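Local coordinates for protein beta-galactosidase/beta-glucuronidase (Faecalibacterium prausnitzii L2-6, PDB 6MVF) that binds flavin mononucleotide and, as a family 2 glycoside hydrolase of a human gut bacterium, probably cleaves beta-glucuronides, at residues 24-30 with 163-169; 143-147 with 369-374; 168-173 with 267-271; 360-364 with 397-403. All blocks are in the same frame, centred on the assembly; numbering follows the deposited sequence.

Contact 1 (24-30 with 163-169); sequences MREIISL and VNLISVP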
loop_
_atom_site.group_PDB
_atom_site.type_symbol
_atom_site.label_atom_id
_atom_site.label_comp_id
_atom_site.label_asym_id
_atom_site.label_seq_id
_atom_site.Cartn_x
_atom_site.Cartn_y
_atom_site.Cartn_z
ATOM N N MET A 24 26.112 3.840 4.451
ATOM C CA MET A 24 26.153 5.071 5.223
ATOM C C MET A 24 25.718 6.291 4.413
ATOM O O MET A 24 25.618 7.379 4.987
ATOM C CB MET A 24 27.557 5.294 5.799
ATOM C CG MET A 24 28.090 4.186 6.741
ATOM S SD MET A 24 29.801 4.480 7.349
ATOM C CE MET A 24 30.312 2.817 7.806
ATOM N N ARG A 25 25.439 6.143 3.115
ATOM C CA ARG A 25 24.884 7.250 2.340
ATOM C C ARG A 25 23.419 7.487 2.698
ATOM O O ARG A 25 22.588 6.571 2.639
ATOM C CB ARG A 25 25.008 7.013 0.836
ATOM C CG ARG A 25 24.277 8.081 0.013
ATOM C CD ARG A 25 24.492 7.950 -1.510
ATOM N NE ARG A 25 25.910 7.912 -1.873
ATOM C CZ ARG A 25 26.412 8.394 -3.001
ATOM N NH1 ARG A 25 25.627 8.973 -3.889
ATOM N NH2 ARG A 25 27.707 8.303 -3.233
ATOM N N GLU A 26 23.110 8.733 3.053
ATOM C CA GLU A 26 21.770 9.152 3.421
ATOM C C GLU A 26 21.326 10.267 2.483
ATOM O O GLU A 26 22.045 11.253 2.310
ATOM C CB GLU A 26 21.755 9.622 4.868
ATOM C CG GLU A 26 20.578 9.139 5.674
ATOM C CD GLU A 26 20.297 10.042 6.865
ATOM O OE1 GLU A 26 21.133 10.945 7.139
ATOM O OE2 GLU A 26 19.237 9.856 7.518
ATOM N N ILE A 27 20.166 10.105 1.857
ATOM C CA ILE A 27 19.597 11.138 0.999
ATOM C C ILE A 27 18.324 11.637 1.655
ATOM O O ILE A 27 17.382 10.862 1.864
ATOM C CB ILE A 27 19.314 10.625 -0.422
ATOM C CG1 ILE A 27 20.612 10.177 -1.099
ATOM C CG2 ILE A 27 18.641 11.691 -1.243
ATOM C CD1 ILE A 27 20.649 8.691 -1.391
ATOM N N ILE A 28 18.290 12.925 1.975
ATOM C CA ILE A 28 17.137 13.553 2.611
ATOM C C ILE A 28 16.472 14.482 1.607
ATOM O O ILE A 28 17.116 15.380 1.051
ATOM C CB ILE A 28 17.527 14.331 3.876
ATOM C CG1 ILE A 28 18.216 13.426 4.898
ATOM C CG2 ILE A 28 16.281 14.945 4.479
ATOM C CD1 ILE A 28 19.758 13.415 4.809
ATOM N N SER A 29 15.181 14.295 1.389
ATOM C CA SER A 29 14.468 15.224 0.531
ATOM C C SER A 29 14.261 16.550 1.252
ATOM O O SER A 29 13.839 16.582 2.410
ATOM C CB SER A 29 13.128 14.649 0.104
ATOM O OG SER A 29 12.496 15.579 -0.762
ATOM N N LEU A 30 14.567 17.646 0.567
ATOM C CA LEU A 30 14.324 18.971 1.115
ATOM C C LEU A 30 13.313 19.700 0.248
ATOM O O LEU A 30 13.566 20.830 -0.177
ATOM C CB LEU A 30 15.603 19.796 1.171
ATOM C CG LEU A 30 16.762 19.380 2.045
ATOM C CD1 LEU A 30 17.997 20.143 1.557
ATOM C CD2 LEU A 30 16.447 19.705 3.490
ATOM N N VAL A 163 14.923 19.383 -4.540
ATOM C CA VAL A 163 16.265 19.581 -3.986
ATOM C C VAL A 163 16.517 18.505 -2.931
ATOM O O VAL A 163 15.606 18.126 -2.191
ATOM C CB VAL A 163 16.419 21.007 -3.376
ATOM C CG1 VAL A 163 17.744 21.162 -2.650
ATOM C CG2 VAL A 163 16.278 22.096 -4.445
ATOM N N ASN A 164 17.760 18.023 -2.850
ATOM C CA ASN A 164 18.128 16.934 -1.952
ATOM C C ASN A 164 19.339 17.302 -1.113
ATOM O O ASN A 164 20.235 18.023 -1.557
ATOM C CB ASN A 164 18.481 15.646 -2.701
ATOM C CG ASN A 164 17.274 14.944 -3.267
ATOM O OD1 ASN A 164 16.261 14.787 -2.590
ATOM N ND2 ASN A 164 17.382 14.503 -4.519
ATOM N N LEU A 165 19.369 16.750 0.094
ATOM C CA LEU A 165 20.525 16.794 0.978
ATOM C C LEU A 165 21.145 15.403 1.008
ATOM O O LEU A 165 20.426 14.408 1.157
ATOM C CB LEU A 165 20.104 17.230 2.378
ATOM C CG LEU A 165 21.083 17.905 3.316
ATOM C CD1 LEU A 165 21.488 19.246 2.747
ATOM C CD2 LEU A 165 20.420 18.071 4.678
ATOM N N ILE A 166 22.464 15.323 0.837
ATOM C CA ILE A 166 23.175 14.045 0.815
ATOM C C ILE A 166 24.226 14.035 1.927
ATOM O O ILE A 166 25.084 14.924 1.996
ATOM C CB ILE A 166 23.818 13.764 -0.554
ATOM C CG1 ILE A 166 22.755 13.795 -1.659
ATOM C CG2 ILE A 166 24.539 12.417 -0.524
ATOM C CD1 ILE A 166 23.300 13.617 -3.064
ATOM N N SER A 167 24.160 13.022 2.785
ATOM C CA SER A 167 25.112 12.797 3.862
ATOM C C SER A 167 25.911 11.538 3.537
ATOM O O SER A 167 25.320 10.481 3.286
ATOM C CB SER A 167 24.367 12.648 5.191
ATOM O OG SER A 167 25.236 12.286 6.233
ATOM N N VAL A 168 27.238 11.651 3.523
ATOM C CA VAL A 168 28.120 10.530 3.181
ATOM C C VAL A 168 29.334 10.542 4.093
ATOM O O VAL A 168 29.650 11.561 4.722
ATOM C CB VAL A 168 28.577 10.576 1.705
ATOM C CG1 VAL A 168 27.411 10.265 0.736
ATOM C CG2 VAL A 168 29.242 11.907 1.389
ATOM N N PRO A 169 30.047 9.405 4.191
ATOM C CA PRO A 169 31.325 9.406 4.912
ATOM C C PRO A 169 32.391 10.125 4.111
ATOM O O PRO A 169 32.139 10.547 2.974
ATOM C CB PRO A 169 31.670 7.916 5.060
ATOM C CG PRO A 169 30.458 7.173 4.611
ATOM C CD PRO A 169 29.730 8.067 3.671
#

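Contact 2 (143-147 with 369-374); sequences TPSMY and DAHTHV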
loop_
_atom_site.group_PDB
_atom_site.type_symbol
_atom_site.label_atom_id
_atom_site.label_comp_id
_atom_site.label_asym_id
_atom_site.label_seq_id
_atom_site.Cartn_x
_atom_site.Cartn_y
_atom_site.Cartn_z
ATOM N N THR A 143 20.667 35.789 -20.758
ATOM C CA THR A 143 22.025 36.245 -20.486
ATOM C C THR A 143 22.844 36.088 -21.754
ATOM O O THR A 143 22.463 35.333 -22.653
ATOM C CB THR A 143 22.734 35.472 -19.361
ATOM O OG1 THR A 143 23.375 34.313 -19.908
ATOM C CG2 THR A 143 21.786 35.065 -18.236
ATOM N N PRO A 144 23.978 36.781 -21.857
ATOM C CA PRO A 144 24.806 36.631 -23.073
ATOM C C PRO A 144 25.244 35.199 -23.372
ATOM O O PRO A 144 25.477 34.877 -24.542
ATOM C CB PRO A 144 26.008 37.541 -22.785
ATOM C CG PRO A 144 25.455 38.605 -21.893
ATOM C CD PRO A 144 24.405 37.929 -21.034
ATOM N N SER A 145 25.350 34.328 -22.364
ATOM C CA SER A 145 25.785 32.951 -22.571
ATOM C C SER A 145 24.658 31.922 -22.488
ATOM O O SER A 145 24.931 30.724 -22.591
ATOM C CB SER A 145 26.866 32.587 -21.553
ATOM O OG SER A 145 26.348 32.618 -20.232
ATOM N N MET A 146 23.405 32.342 -22.327
ATOM C CA MET A 146 22.336 31.413 -21.976
ATOM C C MET A 146 21.730 30.729 -23.194
ATOM O O MET A 146 21.460 31.364 -24.213
ATOM C CB MET A 146 21.230 32.147 -21.217
ATOM C CG MET A 146 20.079 31.252 -20.780
ATOM S SD MET A 146 20.615 29.931 -19.658
ATOM C CE MET A 146 21.255 30.915 -18.294
ATOM N N TYR A 147 21.516 29.418 -23.077
ATOM C CA TYR A 147 20.555 28.676 -23.881
ATOM C C TYR A 147 19.602 27.942 -22.953
ATOM O O TYR A 147 20.025 27.472 -21.889
ATOM C CB TYR A 147 21.223 27.653 -24.780
ATOM C CG TYR A 147 22.107 28.221 -25.846
ATOM C CD1 TYR A 147 21.603 28.467 -27.109
ATOM C CD2 TYR A 147 23.457 28.474 -25.603
ATOM C CE1 TYR A 147 22.395 28.962 -28.103
ATOM C CE2 TYR A 147 24.267 28.961 -26.593
ATOM C CZ TYR A 147 23.727 29.204 -27.854
ATOM O OH TYR A 147 24.501 29.692 -28.879
ATOM N N ASP A 369 31.757 32.425 -23.731
ATOM C CA ASP A 369 30.896 32.010 -22.628
ATOM C C ASP A 369 29.677 31.234 -23.127
ATOM O O ASP A 369 29.270 30.247 -22.505
ATOM C CB ASP A 369 30.492 33.233 -21.800
ATOM C CG ASP A 369 31.605 33.673 -20.841
ATOM O OD1 ASP A 369 32.655 32.995 -20.804
ATOM O OD2 ASP A 369 31.433 34.682 -20.122
ATOM N N ALA A 370 29.100 31.643 -24.258
ATOM C CA ALA A 370 28.034 30.851 -24.868
ATOM C C ALA A 370 28.553 29.519 -25.402
ATOM O O ALA A 370 27.824 28.516 -25.378
ATOM C CB ALA A 370 27.356 31.638 -25.996
ATOM N N HIS A 371 29.789 29.496 -25.917
ATOM C CA HIS A 371 30.407 28.229 -26.298
ATOM C C HIS A 371 30.614 27.350 -25.072
ATOM O O HIS A 371 30.338 26.147 -25.104
ATOM C CB HIS A 371 31.738 28.475 -27.028
ATOM C CG HIS A 371 32.450 27.222 -27.458
ATOM N ND1 HIS A 371 33.468 26.650 -26.722
ATOM C CD2 HIS A 371 32.303 26.439 -28.559
ATOM C CE1 HIS A 371 33.914 25.567 -27.342
ATOM N NE2 HIS A 371 33.223 25.416 -28.458
ATOM N N THR A 372 31.073 27.942 -23.973
ATOM C CA THR A 372 31.275 27.171 -22.758
ATOM C C THR A 372 29.953 26.634 -22.209
ATOM O O THR A 372 29.884 25.475 -21.787
ATOM C CB THR A 372 32.010 28.025 -21.731
ATOM O OG1 THR A 372 33.355 28.214 -22.187
ATOM C CG2 THR A 372 32.014 27.354 -20.342
ATOM N N HIS A 373 28.889 27.443 -22.228
ATOM C CA HIS A 373 27.584 26.934 -21.815
ATOM C C HIS A 373 27.212 25.666 -22.582
ATOM O O HIS A 373 26.843 24.649 -21.981
ATOM C CB HIS A 373 26.509 28.003 -22.010
ATOM C CG HIS A 373 25.113 27.527 -21.725
ATOM N ND1 HIS A 373 24.416 27.901 -20.595
ATOM C CD2 HIS A 373 24.273 26.735 -22.438
ATOM C CE1 HIS A 373 23.216 27.345 -20.614
ATOM N NE2 HIS A 373 23.103 26.635 -21.723
ATOM N N VAL A 374 27.301 25.706 -23.915
ATOM C CA VAL A 374 26.790 24.593 -24.711
ATOM C C VAL A 374 27.588 23.325 -24.421
ATOM O O VAL A 374 27.011 22.259 -24.169
ATOM C CB VAL A 374 26.777 24.962 -26.208
ATOM C CG1 VAL A 374 26.976 23.749 -27.064
ATOM C CG2 VAL A 374 25.454 25.647 -26.591
HETATM O O HOH W 1 26.965 28.844 -28.646
#

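Contact 3 (168-173 with 267-271); sequences VPNAHF and FDEIY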
loop_
_atom_site.group_PDB
_atom_site.type_symbol
_atom_site.label_atom_id
_atom_site.label_comp_id
_atom_site.label_asym_id
_atom_site.label_seq_id
_atom_site.Cartn_x
_atom_site.Cartn_y
_atom_site.Cartn_z
ATOM N N VAL A 168 27.238 11.651 3.523
ATOM C CA VAL A 168 28.120 10.530 3.181
ATOM C C VAL A 168 29.334 10.542 4.093
ATOM O O VAL A 168 29.650 11.561 4.722
ATOM C CB VAL A 168 28.577 10.576 1.705
ATOM C CG1 VAL A 168 27.411 10.265 0.736
ATOM C CG2 VAL A 168 29.242 11.907 1.389
ATOM N N PRO A 169 30.047 9.405 4.191
ATOM C CA PRO A 169 31.325 9.406 4.912
ATOM C C PRO A 169 32.391 10.125 4.111
ATOM O O PRO A 169 32.139 10.547 2.974
ATOM C CB PRO A 169 31.670 7.916 5.060
ATOM C CG PRO A 169 30.458 7.173 4.611
ATOM C CD PRO A 169 29.730 8.067 3.671
ATOM N N ASN A 170 33.593 10.238 4.690
ATOM C CA ASN A 170 34.674 10.959 4.023
ATOM C C ASN A 170 35.094 10.262 2.731
ATOM O O ASN A 170 35.328 10.917 1.714
ATOM C CB ASN A 170 35.862 11.123 4.975
ATOM C CG ASN A 170 36.980 11.943 4.368
ATOM O OD1 ASN A 170 36.794 13.122 4.052
ATOM N ND2 ASN A 170 38.141 11.326 4.187
ATOM N N ALA A 171 35.209 8.941 2.754
ATOM C CA ALA A 171 35.404 8.162 1.541
ATOM C C ALA A 171 34.029 7.752 1.017
ATOM O O ALA A 171 33.241 7.139 1.746
ATOM C CB ALA A 171 36.283 6.940 1.806
ATOM N N HIS A 172 33.749 8.092 -0.240
ATOM C CA HIS A 172 32.426 7.958 -0.832
ATOM C C HIS A 172 32.565 8.087 -2.341
ATOM O O HIS A 172 33.488 8.734 -2.836
ATOM C CB HIS A 172 31.451 9.023 -0.296
ATOM C CG HIS A 172 31.809 10.428 -0.683
ATOM N ND1 HIS A 172 32.520 11.274 0.144
ATOM C CD2 HIS A 172 31.541 11.142 -1.803
ATOM C CE1 HIS A 172 32.679 12.443 -0.451
ATOM N NE2 HIS A 172 32.086 12.392 -1.633
ATOM N N PHE A 173 31.616 7.492 -3.063
ATOM C CA PHE A 173 31.571 7.635 -4.513
ATOM C C PHE A 173 31.331 9.089 -4.927
ATOM O O PHE A 173 30.544 9.818 -4.303
ATOM C CB PHE A 173 30.484 6.736 -5.109
ATOM C CG PHE A 173 30.716 5.261 -4.911
ATOM C CD1 PHE A 173 31.687 4.589 -5.656
ATOM C CD2 PHE A 173 29.926 4.532 -4.013
ATOM C CE1 PHE A 173 31.901 3.239 -5.488
ATOM C CE2 PHE A 173 30.117 3.169 -3.847
ATOM C CZ PHE A 173 31.110 2.519 -4.582
ATOM N N PHE A 267 30.804 1.454 3.391
ATOM C CA PHE A 267 30.736 2.891 3.627
ATOM C C PHE A 267 29.786 3.573 2.652
ATOM O O PHE A 267 29.003 4.441 3.056
ATOM C CB PHE A 267 32.133 3.523 3.523
ATOM C CG PHE A 267 32.951 3.418 4.781
ATOM C CD1 PHE A 267 33.191 2.180 5.379
ATOM C CD2 PHE A 267 33.508 4.557 5.356
ATOM C CE1 PHE A 267 33.954 2.080 6.533
ATOM C CE2 PHE A 267 34.275 4.462 6.521
ATOM C CZ PHE A 267 34.496 3.227 7.108
ATOM N N ASP A 268 29.825 3.192 1.377
ATOM C CA ASP A 268 28.984 3.823 0.376
ATOM C C ASP A 268 28.420 2.767 -0.574
ATOM O O ASP A 268 28.976 1.673 -0.729
ATOM C CB ASP A 268 29.758 4.909 -0.386
ATOM C CG ASP A 268 28.842 5.988 -0.925
ATOM O OD1 ASP A 268 27.608 5.881 -0.710
ATOM O OD2 ASP A 268 29.345 6.945 -1.549
ATOM N N GLU A 269 27.294 3.109 -1.210
ATOM C CA GLU A 269 26.602 2.194 -2.114
ATOM C C GLU A 269 25.819 2.994 -3.142
ATOM O O GLU A 269 24.986 3.827 -2.771
ATOM C CB GLU A 269 25.672 1.264 -1.331
ATOM C CG GLU A 269 24.779 0.336 -2.158
ATOM C CD GLU A 269 23.828 -0.491 -1.261
ATOM O OE1 GLU A 269 24.195 -1.646 -0.891
ATOM O OE2 GLU A 269 22.729 0.042 -0.909
ATOM N N ILE A 270 26.094 2.746 -4.425
ATOM C CA ILE A 270 25.346 3.334 -5.524
ATOM C C ILE A 270 24.962 2.228 -6.499
ATOM O O ILE A 270 25.524 1.130 -6.490
ATOM C CB ILE A 270 26.130 4.438 -6.253
ATOM C CG1 ILE A 270 27.403 3.855 -6.863
ATOM C CG2 ILE A 270 26.426 5.592 -5.312
ATOM C CD1 ILE A 270 28.228 4.875 -7.604
ATOM N N TYR A 271 23.984 2.526 -7.351
ATOM C CA TYR A 271 23.493 1.504 -8.253
ATOM C C TYR A 271 22.923 2.140 -9.516
ATOM O O TYR A 271 22.726 3.353 -9.603
ATOM C CB TYR A 271 22.461 0.603 -7.559
ATOM C CG TYR A 271 21.229 1.309 -7.067
ATOM C CD1 TYR A 271 21.108 1.685 -5.730
ATOM C CD2 TYR A 271 20.169 1.593 -7.937
ATOM C CE1 TYR A 271 19.967 2.332 -5.270
ATOM C CE2 TYR A 271 19.021 2.244 -7.491
ATOM C CZ TYR A 271 18.925 2.609 -6.156
ATOM O OH TYR A 271 17.785 3.251 -5.712
#

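Contact 4 (360-364 with 397-403); sequences FISVF and SNEILIG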
loop_
_atom_site.group_PDB
_atom_site.type_symbol
_atom_site.label_atom_id
_atom_site.label_comp_id
_atom_site.label_asym_id
_atom_site.label_seq_id
_atom_site.Cartn_x
_atom_site.Cartn_y
_atom_site.Cartn_z
ATOM N N PHE A 360 20.457 23.734 -27.397
ATOM C CA PHE A 360 21.190 24.522 -28.393
ATOM C C PHE A 360 20.250 24.766 -29.578
ATOM O O PHE A 360 20.237 24.035 -30.573
ATOM C CB PHE A 360 22.454 23.765 -28.783
ATOM C CG PHE A 360 23.408 24.545 -29.627
ATOM C CD1 PHE A 360 23.318 25.930 -29.709
ATOM C CD2 PHE A 360 24.398 23.877 -30.364
ATOM C CE1 PHE A 360 24.209 26.641 -30.499
ATOM C CE2 PHE A 360 25.287 24.574 -31.161
ATOM C CZ PHE A 360 25.199 25.955 -31.232
ATOM N N ILE A 361 19.423 25.805 -29.462
ATOM C CA ILE A 361 18.223 25.919 -30.283
ATOM C C ILE A 361 18.151 27.272 -30.992
ATOM O O ILE A 361 18.418 28.322 -30.394
ATOM C CB ILE A 361 16.959 25.679 -29.425
ATOM C CG1 ILE A 361 15.691 25.682 -30.282
ATOM C CG2 ILE A 361 16.865 26.684 -28.301
ATOM C CD1 ILE A 361 14.594 24.772 -29.729
ATOM N N SER A 362 17.798 27.227 -32.284
ATOM C CA SER A 362 17.280 28.348 -33.075
ATOM C C SER A 362 18.327 29.348 -33.546
ATOM O O SER A 362 18.461 29.570 -34.753
ATOM C CB SER A 362 16.207 29.117 -32.309
ATOM O OG SER A 362 14.936 28.537 -32.486
ATOM N N VAL A 363 19.036 29.977 -32.609
ATOM C CA VAL A 363 19.838 31.174 -32.858
ATOM C C VAL A 363 21.195 30.981 -32.205
ATOM O O VAL A 363 21.298 30.955 -30.974
ATOM C CB VAL A 363 19.172 32.443 -32.308
ATOM C CG1 VAL A 363 20.150 33.607 -32.384
ATOM C CG2 VAL A 363 17.859 32.743 -33.041
ATOM N N PHE A 364 22.238 30.873 -33.016
ATOM C CA PHE A 364 23.578 30.748 -32.465
ATOM C C PHE A 364 23.998 32.062 -31.823
ATOM O O PHE A 364 23.826 33.138 -32.411
ATOM C CB PHE A 364 24.569 30.350 -33.554
ATOM C CG PHE A 364 25.979 30.299 -33.079
ATOM C CD1 PHE A 364 26.436 29.208 -32.351
ATOM C CD2 PHE A 364 26.852 31.345 -33.344
ATOM C CE1 PHE A 364 27.743 29.156 -31.906
ATOM C CE2 PHE A 364 28.157 31.299 -32.894
ATOM C CZ PHE A 364 28.605 30.202 -32.173
ATOM N N SER A 397 21.787 19.886 -31.753
ATOM C CA SER A 397 21.099 21.169 -31.942
ATOM C C SER A 397 19.745 20.945 -32.600
ATOM O O SER A 397 19.514 19.933 -33.264
ATOM C CB SER A 397 21.920 22.160 -32.785
ATOM O OG SER A 397 22.042 21.736 -34.133
ATOM N N ASN A 398 18.859 21.921 -32.422
ATOM C CA ASN A 398 17.560 21.953 -33.097
ATOM C C ASN A 398 17.436 23.263 -33.863
ATOM O O ASN A 398 17.492 24.341 -33.261
ATOM C CB ASN A 398 16.397 21.817 -32.104
ATOM C CG ASN A 398 15.039 21.906 -32.785
ATOM O OD1 ASN A 398 14.649 20.995 -33.527
ATOM N ND2 ASN A 398 14.308 22.999 -32.540
ATOM N N GLU A 399 17.288 23.171 -35.184
ATOM C CA GLU A 399 16.918 24.323 -36.014
ATOM C C GLU A 399 17.873 25.500 -35.823
ATOM O O GLU A 399 17.463 26.662 -35.858
ATOM C CB GLU A 399 15.476 24.754 -35.730
ATOM C CG GLU A 399 14.439 23.777 -36.200
ATOM C CD GLU A 399 13.028 24.323 -36.046
ATOM O OE1 GLU A 399 12.876 25.362 -35.360
ATOM O OE2 GLU A 399 12.072 23.722 -36.603
ATOM N N ILE A 400 19.163 25.198 -35.638
ATOM C CA ILE A 400 20.138 26.226 -35.289
ATOM C C ILE A 400 20.350 27.264 -36.410
ATOM O O ILE A 400 20.890 28.351 -36.153
ATOM C CB ILE A 400 21.468 25.551 -34.867
ATOM C CG1 ILE A 400 22.284 26.499 -33.983
ATOM C CG2 ILE A 400 22.274 25.091 -36.082
ATOM C CD1 ILE A 400 21.466 27.186 -32.882
ATOM N N LEU A 401 19.908 26.982 -37.638
ATOM C CA LEU A 401 20.070 27.944 -38.729
ATOM C C LEU A 401 18.972 28.989 -38.793
ATOM O O LEU A 401 18.995 29.815 -39.708
ATOM C CB LEU A 401 20.119 27.247 -40.087
ATOM C CG LEU A 401 21.252 26.277 -40.388
ATOM C CD1 LEU A 401 21.218 25.925 -41.856
ATOM C CD2 LEU A 401 22.574 26.851 -39.977
ATOM N N ILE A 402 17.992 28.964 -37.890
ATOM C CA ILE A 402 16.961 29.993 -37.933
ATOM C C ILE A 402 17.592 31.373 -37.809
ATOM O O ILE A 402 17.160 32.328 -38.464
ATOM C CB ILE A 402 15.897 29.744 -36.849
ATOM C CG1 ILE A 402 14.850 28.750 -37.354
ATOM C CG2 ILE A 402 15.202 31.044 -36.438
ATOM C CD1 ILE A 402 13.983 28.180 -36.234
ATOM N N GLY A 403 18.658 31.484 -37.014
ATOM C CA GLY A 403 19.377 32.717 -36.759
ATOM C C GLY A 403 20.506 33.014 -37.722
ATOM O O GLY A 403 21.239 33.994 -37.528
HETATM O O HOH W 2 13.452 26.242 -32.678
HETATM O O HOH W 3 21.749 30.781 -35.632
#

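Contact 1 (24-30 with 163-169)
L30 lays its CD1 branch against the stem of L165, with CD1 3.7 Å from L165 CB, and the two leucines slant across each other, and both touch F77. With CG anti to its own carbonyl carbon (chi1 -64°), the L30 side chain reaches over to the neighbouring strand. At the far end M24 CB rests on P169 CG at 3.7 Å, and SD stays within 3.9 Å of P169 CG before the end of the chain leads off; M24 also packs on Y307 of the second subunit.

Between these two apolar ends runs an antiparallel ladder. E26 and S167 exchange both backbone bonds (E26 N to S167 O 2.8 Å), I28 and L165 do the same (I28 N to L165 O 2.7 Å), and L30 N to V163 O, at 3.0 Å, closes the series. E26, I28, L165 and S167 point to one face of the sheet. I27, S29, N164 and I166 point to the other, where I27 CG1 lies 4.2 Å from I166 CG1. R25 extends alongside V168, its NE 3.8 Å from V168 CG1, before the guanidinium salt-bridges D268. The polar ends of N164 and S167 turn to E92 and Q82.

Regular antiparallel pairing of this kind, with 26-29 as the outermost strand of a four-stranded sheet, belongs to the beta-sandwich sugar-binding domain of family 2 glycoside hydrolases.

Contact 2 (143-147 with 369-374)
Y147 and H373 carry most of this contact. The tyrosine has CG anti to its carbonyl carbon (chi1 -65°), which swings the ring onto the helix: V374 CG2 touches CE2 at 3.5 Å, while H373 CD2 and A370 O come to the ring edge. H373 extends with CG anti to the backbone N (chi1 175°), so that the imidazole reaches the loop and presents one face to the backbone around Y147 N. The planes of the two rings stand 46° apart, neither stacked nor edge-to-face.

M146 bends at both outer torsions, folding SD back to 3.8 Å from H373 CE1 in an oblique sulfur-aromatic contact. S145 sets CB against D369 O at 3.5 Å, within a type I turn whose T143 OG1 accepts from S145 N as an ST turn. A water lies 2.6 Å from Y147 OH and donates weakly to A370 O; K365 N also bonds that hydroxyl.

Much of the contact is van der Waals, and the clear polar partner of S145 OG and H373 ND1 lies outside it, at E113 OE1, which bonds both. Such a carboxylate, with E377 in a weak bond to NE2, would be expected to stabilise positive charge on the imidazole.

Contact 3 (168-173 with 267-271)
D268 accepts the backbone N-H of F173 on OD2, and this is the direct hydrogen bond of the contact, 2.8 Å from F173 N to D268 OD2 with an angle of 146° at the hydrogen. The donor arrives on the anti side of the carboxylate, 16° out of its plane. The same OD2 salt-bridges R25, whereas OD1 takes E269 N at 2.8 Å from above the plane, so three donors fix how the group is turned. With an alanine here, F173 N and the R25 guanidinium would probably lose their shared acceptor, leaving the arginine charge without its mate.

The loop has a bond of its own: H172 holds CG between its backbone N and carbonyl carbon (chi1 66°), folding the ring back until ND1 donates to P169 O at 2.9 Å.

F267 and D268 both face L260, forming a classic beta bulge in strand 265-274, an outermost strand of a four-stranded antiparallel sheet in the second family 2 domain.

Round the F173 ring, I270 CD1 sits over one face in a CH-pi contact, 4.0 Å from the centroid, and E269 N lies in plane at the edge. P169 CB rests against F267 CD2 at 3.8 Å, and the F267 ring meets F210 edge-to-face. The F173 side chain lies about 8 Å from the bound FMN, close to D174 and F202, which bind it.

Contact 4 (360-364 with 397-403)
I400, S362 and F360 give up the most surface where two loops meet at the C-terminal ends of neighbouring parallel strands, 353-357 and 391-398, of the TIM barrel. I400 has CG1 anti to its backbone N (chi1 -157°), which carries the longer branch across F360: CG1 stands over one ring face, 4.3 Å from the centroid, as a CH-pi contact, and CD1 touches F360 CE1 at 3.7 Å. F364 CD1 meets the same ring in plane at its edge, and Y147 packs against it edge-to-face. A serine in place of F360 would probably open a gap under I400 CG1 and leave the isoleucine branch less closely held.

S362 is gripped through its backbone. Its N donates to N398 O at 3.1 Å, nearly along the C=O axis, while its carbonyl O accepts from G403 N at 3.0 Å. A positive phi makes it the centre of a gamma turn, closed by V363 N and I361 O. Before it, F360 O accepts from N398 N, beginning the exchange between the loops. A water links S362 OG to E399 OE1; another accepts from F364 N at 2.7 Å and donates to I400 O at 2.6 Å.

In the fold
The four contacts form two pairs. Contacts 1 and 3, with centres 11 Å apart, share V168 and P169 and follow in series along the chain; the R25-D268 salt bridge joins them beside the FMN site. Contacts 2 and 4 lie 13 Å apart between centres, and their segments alternate in sequence: Y147 of the sandwich reaches F360 in the barrel loop, and helix 368-385 leads on to strand 391-398. Between the pairs, contacts 1 and 2 stay about 17 Å apart at their nearest atoms. Contact 3 joins the segment at the end of the sandwich to the next domain and contact 2 packs the sandwich against the barrel, while contacts 1 and 4 lie within one domain each.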